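PDB 6GKE: fucose-specific lectin from Aleuria aurantia, which binds L-fucose specifically, with strongest preference for the alpha-1,6-linked core fucose of glycoproteins. Local coordinates for residues F204-A215 / I225-R233; F159-G169 / I180-K188. The protein carries 1 engineered substitution. All coordinates share one frame; numbering follows the deposited sequence. Where two conformers were deposited one is given.

Contacts 1 and 2 make the same kind of connection one blade apart in the six-bladed beta-propeller: the outermost strand of one blade runs through a loop into the innermost hairpin of the next. Their centres lie 10 Å apart, and Q183 joins them. Its OE1 is 2.9 Å from G211 N, and its NE2 is 2.9 Å from S209 O, so the amide of contact 2 probably grips the turn of contact 1 by two hydrogen bonds. Fucose sites lie between adjacent blades. F204 and I225 of contact 1 line one of them, and the side chain of Y181 of contact 2 comes within about 4 Å of a bound fucose, while R226 serves the next site.

Contact 1: residues F204-A215 / I225-R233. With FUC (alpha-L-fucopyranose), chain G; GOL (glycerol), chain H.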
loop_
_atom_site.group_PDB
_atom_site.type_symbol
_atom_site.label_atom_id
_atom_site.label_comp_id
_atom_site.label_asym_id
_atom_site.label_seq_id
_atom_site.Cartn_x
_atom_site.Cartn_y
_atom_site.Cartn_z
ATOM N N PHE A 204 -19.514 -22.146 18.799
ATOM C CA PHE A 204 -19.021 -20.774 18.799
ATOM C C PHE A 204 -19.676 -19.956 17.682
ATOM O O PHE A 204 -19.717 -20.384 16.540
ATOM C CB PHE A 204 -17.512 -20.719 18.575
ATOM C CG PHE A 204 -17.000 -19.307 18.458
ATOM C CD1 PHE A 204 -17.013 -18.474 19.565
ATOM C CD2 PHE A 204 -16.568 -18.790 17.245
ATOM C CE1 PHE A 204 -16.578 -17.164 19.470
ATOM C CE2 PHE A 204 -16.134 -17.476 17.154
ATOM C CZ PHE A 204 -16.134 -16.672 18.267
ATOM N N SER A 205 -20.101 -18.731 18.004
ATOM C CA SER A 205 -20.426 -17.752 16.980
ATOM C C SER A 205 -20.237 -16.344 17.545
ATOM O O SER A 205 -20.365 -16.119 18.742
ATOM C CB SER A 205 -21.816 -17.942 16.414
ATOM O OG SER A 205 -22.813 -17.619 17.367
ATOM N N ALA A 206 -19.938 -15.400 16.651
ATOM C CA ALA A 206 -19.762 -14.009 17.044
ATOM C C ALA A 206 -19.991 -13.095 15.844
ATOM O O ALA A 206 -19.436 -13.317 14.774
ATOM C CB ALA A 206 -18.374 -13.788 17.590
ATOM N N SER A 207 -20.767 -12.031 16.047
ATOM C CA SER A 207 -20.932 -10.987 15.039
ATOM C C SER A 207 -19.597 -10.266 14.820
ATOM O O SER A 207 -18.881 -9.970 15.772
ATOM C CB SER A 207 -22.000 -10.010 15.441
ATOM O OG SER A 207 -23.274 -10.631 15.452
ATOM N N ALA A 208 -19.287 -9.963 13.559
ATOM C CA ALA A 208 -18.082 -9.231 13.210
ATOM C C ALA A 208 -18.347 -8.391 11.961
ATOM O O ALA A 208 -19.241 -8.695 11.172
ATOM C CB ALA A 208 -16.929 -10.176 12.985
ATOM N N SER A 209 -17.545 -7.338 11.794
ATOM C CA SER A 209 -17.570 -6.536 10.582
ATOM C C SER A 209 -17.435 -7.446 9.357
ATOM O O SER A 209 -16.665 -8.395 9.371
ATOM C CB SER A 209 -16.460 -5.512 10.585
ATOM O OG SER A 209 -16.584 -4.604 11.674
ATOM N N ALA A 210 -18.143 -7.125 8.274
ATOM C CA ALA A 210 -17.999 -7.883 7.042
ATOM C C ALA A 210 -16.536 -7.857 6.579
ATOM O O ALA A 210 -15.936 -6.793 6.468
ATOM C CB ALA A 210 -18.907 -7.322 5.975
ATOM N N GLY A 211 -15.983 -9.037 6.288
ATOM C CA GLY A 211 -14.672 -9.159 5.660
ATOM C C GLY A 211 -13.495 -9.127 6.626
ATOM O O GLY A 211 -12.377 -8.896 6.189
ATOM N N VAL A 212 -13.712 -9.395 7.916
ATOM C CA VAL A 212 -12.592 -9.440 8.867
ATOM C C VAL A 212 -11.579 -10.524 8.475
ATOM O O VAL A 212 -11.921 -11.607 7.987
ATOM C CB VAL A 212 -13.063 -9.667 10.313
ATOM C CG1 VAL A 212 -13.716 -8.423 10.879
ATOM C CG2 VAL A 212 -13.973 -10.883 10.457
ATOM N N SER A 213 -10.312 -10.236 8.779
ATOM C CA SER A 213 -9.234 -11.208 8.736
ATOM C C SER A 213 -9.261 -12.017 10.037
ATOM O O SER A 213 -9.364 -11.434 11.104
ATOM C CB SER A 213 -7.919 -10.483 8.527
ATOM O OG SER A 213 -6.822 -11.379 8.466
ATOM N N ILE A 214 -9.161 -13.349 9.934
ATOM C CA ILE A 214 -9.375 -14.266 11.064
ATOM C C ILE A 214 -8.114 -15.101 11.286
ATOM O O ILE A 214 -7.480 -15.542 10.340
ATOM C CB ILE A 214 -10.599 -15.170 10.800
ATOM C CG1 ILE A 214 -11.866 -14.329 10.628
ATOM C CG2 ILE A 214 -10.769 -16.236 11.880
ATOM C CD1 ILE A 214 -13.060 -15.100 10.125
ATOM N N ALA A 215 -7.792 -15.364 12.554
ATOM C CA ALA A 215 -6.733 -16.293 12.913
ATOM C C ALA A 215 -7.182 -17.063 14.156
ATOM O O ALA A 215 -8.032 -16.589 14.910
ATOM C CB ALA A 215 -5.430 -15.563 13.154
ATOM N N ILE A 225 -8.577 -22.200 23.542
ATOM C CA ILE A 225 -8.658 -21.751 22.153
ATOM C C ILE A 225 -8.750 -20.227 22.177
ATOM O O ILE A 225 -9.441 -19.671 23.028
ATOM C CB ILE A 225 -9.860 -22.349 21.388
ATOM C CG1 ILE A 225 -9.992 -23.856 21.615
ATOM C CG2 ILE A 225 -9.763 -22.007 19.908
ATOM C CD1 ILE A 225 -11.283 -24.447 21.097
ATOM N N ARG A 226 -8.067 -19.569 21.240
ATOM C CA ARG A 226 -8.248 -18.141 21.034
ATOM C C ARG A 226 -8.508 -17.905 19.548
ATOM O O ARG A 226 -7.768 -18.406 18.701
ATOM C CB ARG A 226 -7.025 -17.333 21.482
ATOM C CG ARG A 226 -6.615 -17.544 22.933
ATOM C CD ARG A 226 -7.637 -17.034 23.937
ATOM N NE ARG A 226 -7.182 -17.182 25.316
ATOM C CZ ARG A 226 -7.416 -18.239 26.091
ATOM N NH1 ARG A 226 -8.163 -19.244 25.664
ATOM N NH2 ARG A 226 -6.894 -18.284 27.305
ATOM N N VAL A 227 -9.571 -17.152 19.258
ATOM C CA VAL A 227 -9.934 -16.782 17.902
ATOM C C VAL A 227 -9.792 -15.263 17.805
ATOM O O VAL A 227 -10.340 -14.535 18.636
ATOM C CB VAL A 227 -11.363 -17.239 17.554
ATOM C CG1 VAL A 227 -11.740 -16.882 16.130
ATOM C CG2 VAL A 227 -11.542 -18.729 17.793
ATOM N N TYR A 228 -9.049 -14.812 16.790
ATOM C CA TYR A 228 -8.765 -13.404 16.552
ATOM C C TYR A 228 -9.451 -12.959 15.267
ATOM O O TYR A 228 -9.470 -13.694 14.281
ATOM C CB TYR A 228 -7.260 -13.152 16.429
ATOM C CG TYR A 228 -6.540 -13.509 17.695
ATOM C CD1 TYR A 228 -6.600 -12.669 18.793
ATOM C CD2 TYR A 228 -5.894 -14.723 17.834
ATOM C CE1 TYR A 228 -6.026 -13.023 20.002
ATOM C CE2 TYR A 228 -5.311 -15.091 19.034
ATOM C CZ TYR A 228 -5.385 -14.246 20.127
ATOM O OH TYR A 228 -4.855 -14.638 21.326
ATOM N N TRP A 229 -9.961 -11.730 15.264
ATOM C CA TRP A 229 -10.399 -11.143 14.011
ATOM C C TRP A 229 -10.169 -9.638 14.029
ATOM O O TRP A 229 -10.194 -8.989 15.068
ATOM C CB TRP A 229 -11.854 -11.484 13.670
ATOM C CG TRP A 229 -12.896 -11.054 14.653
ATOM C CD1 TRP A 229 -13.607 -9.892 14.675
ATOM C CD2 TRP A 229 -13.407 -11.858 15.725
ATOM N NE1 TRP A 229 -14.512 -9.913 15.702
ATOM C CE2 TRP A 229 -14.415 -11.107 16.362
ATOM C CE3 TRP A 229 -13.097 -13.132 16.211
ATOM C CZ2 TRP A 229 -15.129 -11.606 17.450
ATOM C CZ3 TRP A 229 -13.802 -13.622 17.286
ATOM C CH2 TRP A 229 -14.803 -12.866 17.899
ATOM N N GLN A 230 -9.953 -9.095 12.828
ATOM C CA GLN A 230 -9.682 -7.683 12.689
ATOM C C GLN A 230 -10.024 -7.245 11.270
ATOM O O GLN A 230 -9.573 -7.857 10.293
ATOM C CB GLN A 230 -8.209 -7.393 12.977
ATOM C CG GLN A 230 -7.847 -5.915 12.995
ATOM C CD GLN A 230 -6.360 -5.743 13.177
ATOM O OE1 GLN A 230 -5.850 -5.775 14.297
ATOM N NE2 GLN A 230 -5.653 -5.611 12.065
ATOM N N LYS A 231 -10.770 -6.144 11.178
ATOM C CA LYS A 231 -10.902 -5.391 9.947
ATOM C C LYS A 231 -9.844 -4.287 9.970
ATOM O O LYS A 231 -9.632 -3.654 11.004
ATOM C CB LYS A 231 -12.304 -4.790 9.834
ATOM C CG LYS A 231 -12.493 -3.854 8.654
ATOM C CD LYS A 231 -13.915 -3.420 8.439
ATOM C CE LYS A 231 -14.026 -2.378 7.349
ATOM N NZ LYS A 231 -15.414 -1.883 7.215
ATOM N N GLY A 232 -9.200 -4.030 8.830
ATOM C CA GLY A 232 -8.158 -3.026 8.798
ATOM C C GLY A 232 -8.687 -1.683 9.275
ATOM O O GLY A 232 -9.779 -1.261 8.890
ATOM N N ARG A 233 -7.890 -1.024 10.121
ATOM C CA ARG A 233 -8.203 0.268 10.760
ATOM C C ARG A 233 -9.417 0.143 11.693
ATOM O O ARG A 233 -10.102 1.130 11.970
ATOM C CB ARG A 233 -8.373 1.399 9.739
ATOM C CG ARG A 233 -7.953 2.744 10.314
ATOM C CD ARG A 233 -8.165 3.891 9.356
ATOM N NE ARG A 233 -7.527 5.116 9.816
ATOM C CZ ARG A 233 -8.074 5.984 10.664
ATOM N NH1 ARG A 233 -9.262 5.736 11.190
ATOM N NH2 ARG A 233 -7.432 7.094 10.984
HETATM C C1 FUC G . -6.717 -14.945 28.732
HETATM C C2 FUC G . -7.272 -13.914 27.760
HETATM C C3 FUC G . -6.132 -13.109 27.134
HETATM C C4 FUC G . -5.094 -14.052 26.513
HETATM C C5 FUC G . -4.624 -15.025 27.581
HETATM C C6 FUC G . -3.597 -16.038 27.094
HETATM O O1 FUC G . -6.147 -14.269 29.856
HETATM O O2 FUC G . -8.168 -13.045 28.463
HETATM O O3 FUC G . -6.667 -12.182 26.191
HETATM O O4 FUC G . -5.640 -14.826 25.435
HETATM O O5 FUC G . -5.735 -15.761 28.091
HETATM C C1 GOL H . -9.589 -6.986 6.530
HETATM O O1 GOL H . -8.965 -5.696 6.453
HETATM C C2 GOL H . -9.163 -7.896 5.378
HETATM O O2 GOL H . -9.788 -9.173 5.564
HETATM C C3 GOL H . -9.532 -7.342 4.000
HETATM O O3 GOL H . -10.935 -7.066 3.892
HETATM O O HOH W 1 -16.770 -8.200 16.473
HETATM O O HOH W 2 -16.903 -4.078 6.651
#
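The indole of W229 packs against the incoming chain, meeting F204, A206 and A208 in turn. CZ of F204 lies 4.0 Å from W229 CZ3, with the indole carbon near the plane of the phenyl ring, at its edge; the two side chains come from opposite directions. A206 CB sits 3.7 Å from W229 CH2, and A208 CB touches the pyrrole end. A chi1 of 60° puts CG of W229 between its backbone N and carbonyl carbon, while V212 lies alongside, CG2 against W229 CB. Y237 meets the indole with its ring nearly parallel.

At the indole edge a water lying in the ring plane accepts from W229 NE1 (2.9 Å) and donates to S207 O, tying the tryptophan to the preceding strand. Along the strands, S213 pairs with Q230 and A215 with Y228 through four antiparallel backbone bonds, the straightest from Y228 N to A215 O (2.8 Å, 175°). K231 reaches out fully extended past S209 CB, and a second water links its NZ to A210 O. At the other end R226 gives NE to fucose O4 (2.8 Å) and NH2 to O5 (2.9 Å); E238 and W298 hold the same sugar. An outer strand followed by a loop into the innermost hairpin of the next blade, with a fucose site at the blade border, is characteristic of this lectin's beta-propeller, here six-bladed.

Contact 2: residues F159-G169 / I180-K188; sequences FGSTVPGTGIG and IYYQATDNK
T166 OG1 takes the backbone N-H of Q183 (2.9 Å, 162°) and donates to G167 O, on a lone pair in the carbonyl plane. The threonine thus extends, by side chain, the hairpin of 168-174 with 177-183, which opens a beta-propeller blade just after strand 153-162 has ended the one before. Within the hairpin, G169 and Y181 exchange two backbone bonds, each 2.8 Å. Farther along, Q183 O is taken by V163 N (3.0 Å), whereas T185 N reaches S161 O only weakly.

Q183 is held from several directions. Extended with CG anti to the backbone N (chi1 -173°), it carries its amide past the methyls of V163; NE2 gives to N187 O as well as to S209 O, and a water lies between OE1, which also meets G211, and G167 N. Outward, one water joins S161 N to Y182 OH, and another bridges the hydroxyls of S161 and T185. The Y181 hydroxyl bonds to E191, a fucose-binding residue.

Apolar contacts complete the joint. I180 CG2 approaches the F159 ring at its edge, in plane, and lies beside I168 CG2; H192 stacks on the same phenylalanine. The side chains of Y182 and T162 cross at about a right angle, and T162 CG2 rests 3.8 Å from Y182 CD2.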
loop_
_atom_site.group_PDB
_atom_site.type_symbol
_atom_site.label_atom_id
_atom_site.label_comp_id
_atom_site.label_asym_id
_atom_site.label_seq_id
_atom_site.Cartn_x
_atom_site.Cartn_y
_atom_site.Cartn_z
ATOM N N PHE A 159 -17.225 -27.622 3.437
ATOM C CA PHE A 159 -18.228 -27.216 4.413
ATOM C C PHE A 159 -18.363 -25.696 4.427
ATOM O O PHE A 159 -17.475 -24.977 3.984
ATOM C CB PHE A 159 -17.872 -27.728 5.814
ATOM C CG PHE A 159 -16.477 -27.388 6.279
ATOM C CD1 PHE A 159 -16.178 -26.143 6.816
ATOM C CD2 PHE A 159 -15.459 -28.322 6.176
ATOM C CE1 PHE A 159 -14.888 -25.842 7.229
ATOM C CE2 PHE A 159 -14.172 -28.020 6.593
ATOM C CZ PHE A 159 -13.888 -26.779 7.111
ATOM N N GLY A 160 -19.492 -25.227 4.958
ATOM C CA GLY A 160 -19.701 -23.820 5.200
ATOM C C GLY A 160 -20.291 -23.104 4.001
ATOM O O GLY A 160 -20.240 -23.578 2.871
ATOM N N SER A 161 -20.831 -21.921 4.283
ATOM C CA SER A 161 -21.329 -20.988 3.288
ATOM C C SER A 161 -20.906 -19.585 3.724
ATOM O O SER A 161 -21.383 -19.096 4.751
ATOM C CB SER A 161 -22.816 -21.111 3.148
ATOM O OG SER A 161 -23.320 -20.224 2.165
ATOM N N THR A 162 -19.985 -18.966 2.974
ATOM C CA THR A 162 -19.175 -17.889 3.542
ATOM C C THR A 162 -19.416 -16.554 2.840
ATOM O O THR A 162 -19.909 -16.481 1.713
ATOM C CB THR A 162 -17.677 -18.224 3.482
ATOM O OG1 THR A 162 -17.181 -18.030 2.159
ATOM C CG2 THR A 162 -17.376 -19.641 3.918
ATOM N N VAL A 163 -18.980 -15.486 3.507
ATOM C CA VAL A 163 -18.807 -14.215 2.827
ATOM C C VAL A 163 -17.778 -14.406 1.718
ATOM O O VAL A 163 -16.923 -15.289 1.782
ATOM C CB VAL A 163 -18.381 -13.074 3.767
ATOM C CG1 VAL A 163 -19.404 -12.834 4.860
ATOM C CG2 VAL A 163 -16.992 -13.280 4.346
ATOM N N PRO A 164 -17.803 -13.557 0.671
ATOM C CA PRO A 164 -16.804 -13.635 -0.389
ATOM C C PRO A 164 -15.387 -13.532 0.193
ATOM O O PRO A 164 -15.083 -12.608 0.945
ATOM C CB PRO A 164 -17.125 -12.426 -1.283
ATOM C CG PRO A 164 -18.585 -12.142 -1.016
ATOM C CD PRO A 164 -18.782 -12.485 0.443
ATOM N N GLY A 165 -14.524 -14.479 -0.160
ATOM C CA GLY A 165 -13.131 -14.422 0.269
ATOM C C GLY A 165 -12.972 -14.351 1.782
ATOM O O GLY A 165 -12.085 -13.655 2.283
ATOM N N THR A 166 -13.792 -15.107 2.516
ATOM C CA THR A 166 -13.772 -15.103 3.978
ATOM C C THR A 166 -12.362 -15.304 4.539
ATOM O O THR A 166 -11.560 -16.100 4.039
ATOM C CB THR A 166 -14.680 -16.208 4.536
ATOM O OG1 THR A 166 -14.699 -16.107 5.957
ATOM C CG2 THR A 166 -14.258 -17.603 4.127
ATOM N N GLY A 167 -12.121 -14.672 5.688
ATOM C CA GLY A 167 -11.050 -15.114 6.550
ATOM C C GLY A 167 -11.273 -16.557 6.973
ATOM O O GLY A 167 -12.416 -17.022 7.057
ATOM N N ILE A 168 -10.177 -17.265 7.243
ATOM C CA ILE A 168 -10.223 -18.647 7.724
ATOM C C ILE A 168 -9.164 -18.790 8.814
ATOM O O ILE A 168 -8.006 -18.480 8.573
ATOM C CB ILE A 168 -9.972 -19.687 6.610
ATOM C CG1 ILE A 168 -10.807 -19.429 5.354
ATOM C CG2 ILE A 168 -10.202 -21.089 7.160
ATOM C CD1 ILE A 168 -10.408 -20.278 4.164
ATOM N N GLY A 169 -9.587 -19.257 9.991
ATOM C CA GLY A 169 -8.690 -19.667 11.051
ATOM C C GLY A 169 -8.740 -21.175 11.205
ATOM O O GLY A 169 -9.803 -21.766 11.054
ATOM N N ILE A 180 -12.140 -25.048 12.866
ATOM C CA ILE A 180 -12.024 -24.140 11.728
ATOM C C ILE A 180 -13.020 -23.002 11.937
ATOM O O ILE A 180 -14.187 -23.254 12.233
ATOM C CB ILE A 180 -12.305 -24.865 10.397
ATOM C CG1 ILE A 180 -11.552 -26.196 10.280
ATOM C CG2 ILE A 180 -12.045 -23.927 9.226
ATOM C CD1 ILE A 180 -10.044 -26.102 10.377
ATOM N N TYR A 181 -12.539 -21.766 11.779
ATOM C CA TYR A 181 -13.321 -20.554 12.001
ATOM C C TYR A 181 -13.390 -19.780 10.691
ATOM O O TYR A 181 -12.400 -19.642 9.988
ATOM C CB TYR A 181 -12.703 -19.710 13.122
ATOM C CG TYR A 181 -12.639 -20.484 14.406
ATOM C CD1 TYR A 181 -13.728 -20.546 15.257
ATOM C CD2 TYR A 181 -11.533 -21.257 14.712
ATOM C CE1 TYR A 181 -13.712 -21.336 16.393
ATOM C CE2 TYR A 181 -11.498 -22.051 15.845
ATOM C CZ TYR A 181 -12.595 -22.100 16.685
ATOM O OH TYR A 181 -12.568 -22.915 17.785
ATOM N N TYR A 182 -14.578 -19.276 10.370
ATOM C CA TYR A 182 -14.796 -18.571 9.110
ATOM C C TYR A 182 -15.976 -17.622 9.299
ATOM O O TYR A 182 -16.687 -17.728 10.286
ATOM C CB TYR A 182 -15.056 -19.574 7.984
ATOM C CG TYR A 182 -16.298 -20.401 8.201
ATOM C CD1 TYR A 182 -16.277 -21.546 8.980
ATOM C CD2 TYR A 182 -17.515 -20.003 7.674
ATOM C CE1 TYR A 182 -17.425 -22.282 9.217
ATOM C CE2 TYR A 182 -18.671 -20.732 7.892
ATOM C CZ TYR A 182 -18.629 -21.874 8.671
ATOM O OH TYR A 182 -19.779 -22.577 8.890
ATOM N N GLN A 183 -16.189 -16.719 8.341
ATOM C CA GLN A 183 -17.288 -15.778 8.436
ATOM C C GLN A 183 -18.377 -16.198 7.449
ATOM O O GLN A 183 -18.156 -16.248 6.241
ATOM C CB GLN A 183 -16.802 -14.354 8.180
ATOM C CG GLN A 183 -17.879 -13.306 8.432
ATOM C CD GLN A 183 -17.323 -11.905 8.404
ATOM O OE1 GLN A 183 -16.464 -11.580 7.588
ATOM N NE2 GLN A 183 -17.825 -11.054 9.283
ATOM N N ALA A 184 -19.554 -16.518 7.999
ATOM C CA ALA A 184 -20.685 -16.984 7.216
ATOM C C ALA A 184 -21.409 -15.791 6.593
ATOM O O ALA A 184 -21.116 -14.637 6.903
ATOM C CB ALA A 184 -21.608 -17.792 8.092
ATOM N N THR A 185 -22.391 -16.088 5.736
ATOM C CA THR A 185 -23.050 -15.076 4.928
ATOM C C THR A 185 -23.859 -14.080 5.773
ATOM O O THR A 185 -24.197 -13.030 5.264
ATOM C CB THR A 185 -23.929 -15.717 3.845
ATOM O OG1 THR A 185 -24.805 -16.671 4.449
ATOM C CG2 THR A 185 -23.111 -16.387 2.762
ATOM N N ASP A 186 -24.174 -14.406 7.035
ATOM C CA ASP A 186 -24.847 -13.478 7.964
ATOM C C ASP A 186 -23.834 -12.608 8.729
ATOM O O ASP A 186 -24.209 -11.932 9.683
ATOM C CB ASP A 186 -25.761 -14.235 8.933
ATOM C CG ASP A 186 -25.075 -15.300 9.771
ATOM O OD1 ASP A 186 -23.903 -15.641 9.468
ATOM O OD2 ASP A 186 -25.717 -15.787 10.720
ATOM N N ASN A 187 -22.558 -12.644 8.314
ATOM C CA ASN A 187 -21.417 -11.908 8.916
ATOM C C ASN A 187 -21.039 -12.429 10.309
ATOM O O ASN A 187 -20.168 -11.850 10.961
ATOM C CB ASN A 187 -21.641 -10.394 8.951
ATOM C CG ASN A 187 -21.555 -9.779 7.572
ATOM O OD1 ASN A 187 -20.770 -10.213 6.737
ATOM N ND2 ASN A 187 -22.348 -8.753 7.328
ATOM N N LYS A 188 -21.627 -13.544 10.741
ATOM C CA LYS A 188 -21.200 -14.160 11.974
ATOM C C LYS A 188 -19.981 -15.039 11.708
ATOM O O LYS A 188 -19.950 -15.804 10.740
ATOM C CB LYS A 188 -22.304 -15.035 12.562
ATOM C CG LYS A 188 -23.530 -14.278 13.036
ATOM C CD LYS A 188 -23.518 -13.945 14.502
ATOM C CE LYS A 188 -24.833 -13.369 14.987
ATOM N NZ LYS A 188 -25.343 -12.307 14.089
HETATM O O HOH W 3 -21.872 -22.068 7.109
HETATM O O HOH W 4 -25.578 -18.760 2.804
HETATM O O HOH W 5 -13.954 -12.486 6.480
#